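Local coordinates for protein malate dehydrogenase (Entamoeba histolytica, PDB 3I0P) that probably catalyses the NAD-dependent interconversion of malate and oxaloacetate, at residues Q5-I11 against F340-L346; V21-V25 against I60-K64. All blocks are in the same frame, centred on the assembly; numbering follows the deposited sequence.

Contact 1. Residues Q5-I11 against F340-L346; sequences QTKNVSI and FGDDLPL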
# COMPACT_ATOMS: atom_id res chain seq x y z
N GLN A 5 13.58 -34.67 2.73
CA GLN A 5 14.03 -35.22 1.41
C GLN A 5 13.28 -34.60 0.23
O GLN A 5 12.14 -34.14 0.36
CB GLN A 5 13.94 -36.76 1.38
CG GLN A 5 14.58 -37.44 0.14
CD GLN A 5 16.09 -37.14 -0.01
OE1 GLN A 5 16.48 -36.07 -0.51
NE2 GLN A 5 16.93 -38.09 0.42
N THR A 6 13.93 -34.59 -0.93
CA THR A 6 13.46 -33.83 -2.08
C THR A 6 13.87 -34.46 -3.42
O THR A 6 14.93 -35.09 -3.53
CB THR A 6 13.94 -32.35 -1.94
OG1 THR A 6 13.23 -31.53 -2.86
CG2 THR A 6 15.46 -32.20 -2.16
N LYS A 7 13.01 -34.31 -4.43
CA LYS A 7 13.28 -34.83 -5.78
C LYS A 7 13.20 -33.72 -6.84
O LYS A 7 12.24 -32.95 -6.88
CB LYS A 7 12.32 -35.96 -6.13
CG LYS A 7 12.58 -36.62 -7.48
CD LYS A 7 11.67 -37.84 -7.66
CE LYS A 7 12.02 -38.64 -8.92
NZ LYS A 7 13.33 -39.35 -8.79
N ASN A 8 14.22 -33.67 -7.69
CA ASN A 8 14.32 -32.63 -8.70
C ASN A 8 13.47 -32.93 -9.93
O ASN A 8 13.59 -33.99 -10.55
CB ASN A 8 15.78 -32.43 -9.11
CG ASN A 8 15.98 -31.22 -10.01
OD1 ASN A 8 15.82 -31.30 -11.23
ND2 ASN A 8 16.32 -30.10 -9.40
N VAL A 9 12.60 -31.99 -10.26
CA VAL A 9 11.78 -32.07 -11.47
C VAL A 9 11.99 -30.78 -12.26
O VAL A 9 12.00 -29.69 -11.68
CB VAL A 9 10.27 -32.25 -11.14
CG1 VAL A 9 9.51 -32.60 -12.39
CG2 VAL A 9 10.06 -33.31 -10.08
N SER A 10 12.15 -30.90 -13.57
CA SER A 10 12.35 -29.73 -14.42
C SER A 10 11.06 -28.91 -14.51
O SER A 10 9.96 -29.46 -14.41
CB SER A 10 12.80 -30.14 -15.83
OG SER A 10 11.70 -30.60 -16.61
N ILE A 11 11.22 -27.60 -14.70
CA ILE A 11 10.09 -26.68 -14.90
C ILE A 11 9.17 -27.14 -16.04
O ILE A 11 7.96 -27.18 -15.88
CB ILE A 11 10.58 -25.21 -15.13
CG1 ILE A 11 11.22 -24.61 -13.86
CG2 ILE A 11 9.47 -24.33 -15.70
CD1 ILE A 11 10.32 -24.53 -12.62
N PHE A 340 18.14 -25.55 -13.72
CA PHE A 340 18.44 -26.71 -12.88
C PHE A 340 17.23 -27.47 -12.34
O PHE A 340 17.39 -28.52 -11.70
CB PHE A 340 19.34 -26.31 -11.71
CG PHE A 340 20.61 -25.63 -12.14
CD1 PHE A 340 21.37 -26.13 -13.20
CD2 PHE A 340 21.05 -24.49 -11.47
CE1 PHE A 340 22.54 -25.50 -13.60
CE2 PHE A 340 22.23 -23.86 -11.85
CZ PHE A 340 22.98 -24.36 -12.93
N GLY A 341 16.03 -26.96 -12.59
CA GLY A 341 14.80 -27.58 -12.09
C GLY A 341 14.47 -27.18 -10.67
O GLY A 341 15.14 -26.34 -10.08
N ASP A 342 13.42 -27.80 -10.14
CA ASP A 342 12.82 -27.44 -8.86
C ASP A 342 12.87 -28.65 -7.93
O ASP A 342 12.47 -29.75 -8.30
CB ASP A 342 11.38 -26.98 -9.11
CG ASP A 342 10.71 -26.34 -7.88
OD1 ASP A 342 11.37 -26.12 -6.83
OD2 ASP A 342 9.50 -26.05 -7.98
N ASP A 343 13.41 -28.46 -6.74
CA ASP A 343 13.49 -29.53 -5.76
C ASP A 343 12.18 -29.65 -4.98
O ASP A 343 11.91 -28.89 -4.06
CB ASP A 343 14.66 -29.30 -4.81
CG ASP A 343 16.00 -29.34 -5.52
OD1 ASP A 343 16.32 -30.35 -6.20
OD2 ASP A 343 16.74 -28.36 -5.39
N LEU A 344 11.36 -30.63 -5.37
CA LEU A 344 10.05 -30.82 -4.76
C LEU A 344 10.08 -31.82 -3.61
O LEU A 344 10.76 -32.85 -3.70
CB LEU A 344 9.04 -31.29 -5.82
CG LEU A 344 8.91 -30.45 -7.08
CD1 LEU A 344 7.87 -31.04 -8.02
CD2 LEU A 344 8.58 -29.00 -6.73
N PRO A 345 9.36 -31.51 -2.51
CA PRO A 345 9.20 -32.45 -1.41
C PRO A 345 8.61 -33.77 -1.89
O PRO A 345 8.01 -33.82 -2.97
CB PRO A 345 8.20 -31.75 -0.49
CG PRO A 345 8.41 -30.31 -0.76
CD PRO A 345 8.72 -30.21 -2.22
N LEU A 346 8.78 -34.81 -1.07
CA LEU A 346 8.31 -36.16 -1.38
C LEU A 346 6.79 -36.24 -1.46
O LEU A 346 6.25 -36.96 -2.30
CB LEU A 346 8.81 -37.13 -0.31
CG LEU A 346 9.27 -38.50 -0.81
CD1 LEU A 346 10.79 -38.47 -1.17
CD2 LEU A 346 8.93 -39.64 0.20
O HOH W 1 16.14 -32.76 -5.13
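The amide of Asn8 and the carboxylate of Asp343 lie next to each other on one face of a two-stranded ribbon, their planes 66° apart. ND2 of Asn8 reaches OD1 of Asp343 over 3.2 Å; the acceptor lies almost in the amide plane, yet the donor meets the carboxylate from above its plane. The same ND2 gives a second hydrogen bond, 3.0 Å long, to the carbonyl O of Phe340, the last residue of the preceding helix, so two acceptors fix the rotation of the amide. Asn8 can reach both because its CG stands opposite the backbone N (chi1 -171°). A water gives one hydrogen bond to Asp343 OD1 (2.6 Å) and a weak one to Thr6 O, and Thr6 OG1 makes a weak bond to Leu344 O. Polar, short side chains suit this exposed face.

Beneath them run the backbone bonds of the antiparallel pairing. Lys7 and Leu344 exchange N-H and O both ways, with Lys7 N to Leu344 O at 2.8 Å, and Val9 and Asp342 do the same. Gly341, between helix 328-340 and the strand, has positive phi, and glycine readily adopts such a turn out of a helix.

The other face, turned toward the helices, mixes Val9 and Leu344 with Lys7 and Asp342. CG2 of Val9 packs on CD1 of Leu344 at 3.8 Å, the two side chains crossing at about a right angle. Both also touch Ile14 and Ile349, which lie on the helices following the two strands. Asp342 has a long, weak ion pair with Arg337. This is a small antiparallel beta ribbon joining the N-terminal strand to one near the C-terminus, each strand leading into a helix, the first through the N-cap residue Ser10.

Contact 2. Residues V21-V25 against I60-K64; sequences VLLKV and IDRIK
Two helical ends lie side by side, with Leu22 and Ile60 7.7 Å apart from CA to CA and Val25 and Ile63 at 7.6 Å, close enough for branched aliphatic side chains to fill the gap between the backbones. Val25 is the residue at which the chain leaves helix 11-24, though its N still bonds to Val21 O.

The contact is wholly apolar. Ile60 sends CD1 between two neighbours: it lies 4.1 Å from CG1 of Val21, whose side chain it crosses at about a right angle, and 4.2 Å from CD2 of Leu22. That same Leu22 methyl also meets CD1 of Ile63, so one leucine branch serves two isoleucines a helical turn apart. Its chi1 of -77° sets CG opposite the carbonyl carbon and carries the branch across to helix 55-64. Val25 closes the other end of the patch, with CG2 4.0 Å from CD1 of Ile63 and CG1 4.3 Å from CG2 of Ile60. Its CB points toward the other helix and presents both methyls there, while Leu22 and Ile60 start off to the side and use their longer chains to reach across.

Asp61, Arg62 and Lys64 make no close contact across the seam; Lys64 forms a long, weak salt bridge with Asp61, which also pairs with Lys56. Phe55, earlier in the same helix, touches Val21, Leu22 and Ile60; Phe92 covers Leu22 and Ile63. This is apolar helix-to-helix packing between the C-terminal ends of helices 11-24 and 55-64, bordered on part of its rim by helix 346-359, where Leu355 meets Ile60 and Tyr359 meets Val25.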
# COMPACT_ATOMS: atom_id res chain seq x y z
N VAL A 21 -3.08 -32.60 -16.76
CA VAL A 21 -4.03 -32.99 -15.71
C VAL A 21 -5.27 -32.08 -15.69
O VAL A 21 -6.39 -32.53 -15.40
CB VAL A 21 -3.35 -33.06 -14.31
CG1 VAL A 21 -4.36 -33.46 -13.24
CG2 VAL A 21 -2.19 -34.04 -14.34
N LEU A 22 -5.07 -30.80 -16.01
CA LEU A 22 -6.18 -29.84 -16.06
C LEU A 22 -7.11 -30.11 -17.23
O LEU A 22 -8.32 -29.91 -17.13
CB LEU A 22 -5.65 -28.41 -16.10
CG LEU A 22 -5.15 -27.80 -14.78
CD1 LEU A 22 -4.22 -26.61 -15.05
CD2 LEU A 22 -6.32 -27.39 -13.90
N LEU A 23 -6.55 -30.57 -18.35
CA LEU A 23 -7.35 -31.03 -19.48
C LEU A 23 -8.14 -32.27 -19.09
O LEU A 23 -9.35 -32.34 -19.33
CB LEU A 23 -6.48 -31.33 -20.69
CG LEU A 23 -5.87 -30.14 -21.41
CD1 LEU A 23 -4.94 -30.61 -22.52
CD2 LEU A 23 -6.96 -29.22 -21.94
N LYS A 24 -7.46 -33.24 -18.48
CA LYS A 24 -8.08 -34.51 -18.09
C LYS A 24 -9.28 -34.34 -17.16
O LYS A 24 -10.23 -35.10 -17.27
CB LYS A 24 -7.06 -35.45 -17.46
CG LYS A 24 -6.01 -35.97 -18.42
CD LYS A 24 -6.57 -36.96 -19.44
CE LYS A 24 -5.46 -37.43 -20.36
NZ LYS A 24 -5.86 -38.58 -21.19
N VAL A 25 -9.22 -33.35 -16.26
CA VAL A 25 -10.34 -33.07 -15.34
C VAL A 25 -11.37 -32.10 -15.94
O VAL A 25 -12.23 -31.58 -15.23
CB VAL A 25 -9.88 -32.57 -13.95
CG1 VAL A 25 -8.99 -33.61 -13.27
CG2 VAL A 25 -9.15 -31.23 -14.07
N ILE A 60 -7.06 -29.34 -7.99
CA ILE A 60 -7.62 -30.60 -8.50
C ILE A 60 -8.70 -31.16 -7.57
O ILE A 60 -9.82 -31.43 -8.01
CB ILE A 60 -6.52 -31.65 -8.85
CG1 ILE A 60 -5.44 -31.04 -9.77
CG2 ILE A 60 -7.13 -32.91 -9.51
CD1 ILE A 60 -5.96 -30.42 -11.08
N ASP A 61 -8.39 -31.30 -6.29
CA ASP A 61 -9.37 -31.76 -5.31
C ASP A 61 -10.61 -30.88 -5.28
O ASP A 61 -11.71 -31.33 -4.93
CB ASP A 61 -8.76 -31.78 -3.91
CG ASP A 61 -7.84 -32.98 -3.67
OD1 ASP A 61 -7.70 -33.84 -4.57
OD2 ASP A 61 -7.27 -33.04 -2.56
N ARG A 62 -10.44 -29.60 -5.62
CA ARG A 62 -11.55 -28.66 -5.52
C ARG A 62 -12.43 -28.73 -6.76
O ARG A 62 -13.65 -28.61 -6.65
CB ARG A 62 -11.04 -27.25 -5.23
CG ARG A 62 -10.34 -27.16 -3.90
CD ARG A 62 -10.42 -25.76 -3.33
NE ARG A 62 -9.69 -25.63 -2.07
CZ ARG A 62 -9.26 -24.48 -1.57
NH1 ARG A 62 -9.49 -23.35 -2.22
NH2 ARG A 62 -8.61 -24.45 -0.42
N ILE A 63 -11.82 -28.93 -7.93
CA ILE A 63 -12.56 -29.23 -9.16
C ILE A 63 -13.39 -30.52 -8.99
O ILE A 63 -14.55 -30.61 -9.44
CB ILE A 63 -11.63 -29.34 -10.38
CG1 ILE A 63 -10.87 -28.03 -10.59
CG2 ILE A 63 -12.43 -29.72 -11.63
CD1 ILE A 63 -9.77 -28.11 -11.64
N LYS A 64 -12.78 -31.51 -8.32
CA LYS A 64 -13.44 -32.77 -7.98
C LYS A 64 -14.61 -32.57 -7.00
O LYS A 64 -15.62 -33.27 -7.07
CB LYS A 64 -12.43 -33.77 -7.42
CG LYS A 64 -11.66 -34.55 -8.49
CD LYS A 64 -10.39 -35.22 -7.93
CE LYS A 64 -10.68 -36.19 -6.77
NZ LYS A 64 -9.47 -36.51 -5.95

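How the contacts relate
Contact 1 and contact 2 have centres 22 Å apart, and their nearest atoms remain about 12 Å from each other. Strand 6-9 of contact 1 runs on into helix 11-24, whose far end supplies contact 2, so one continuous segment takes part in both. Along the chain, both segments of contact 2 fall between those of contact 1. Helix 346-359, which follows strand 342-345, adds a second tie: its Ile349 and Met352 pack under contact 1, and its Leu355 and Tyr359 reach contact 2. The two chain ends are thereby bound to the same group of helices, outside the seven-stranded mixed sheet.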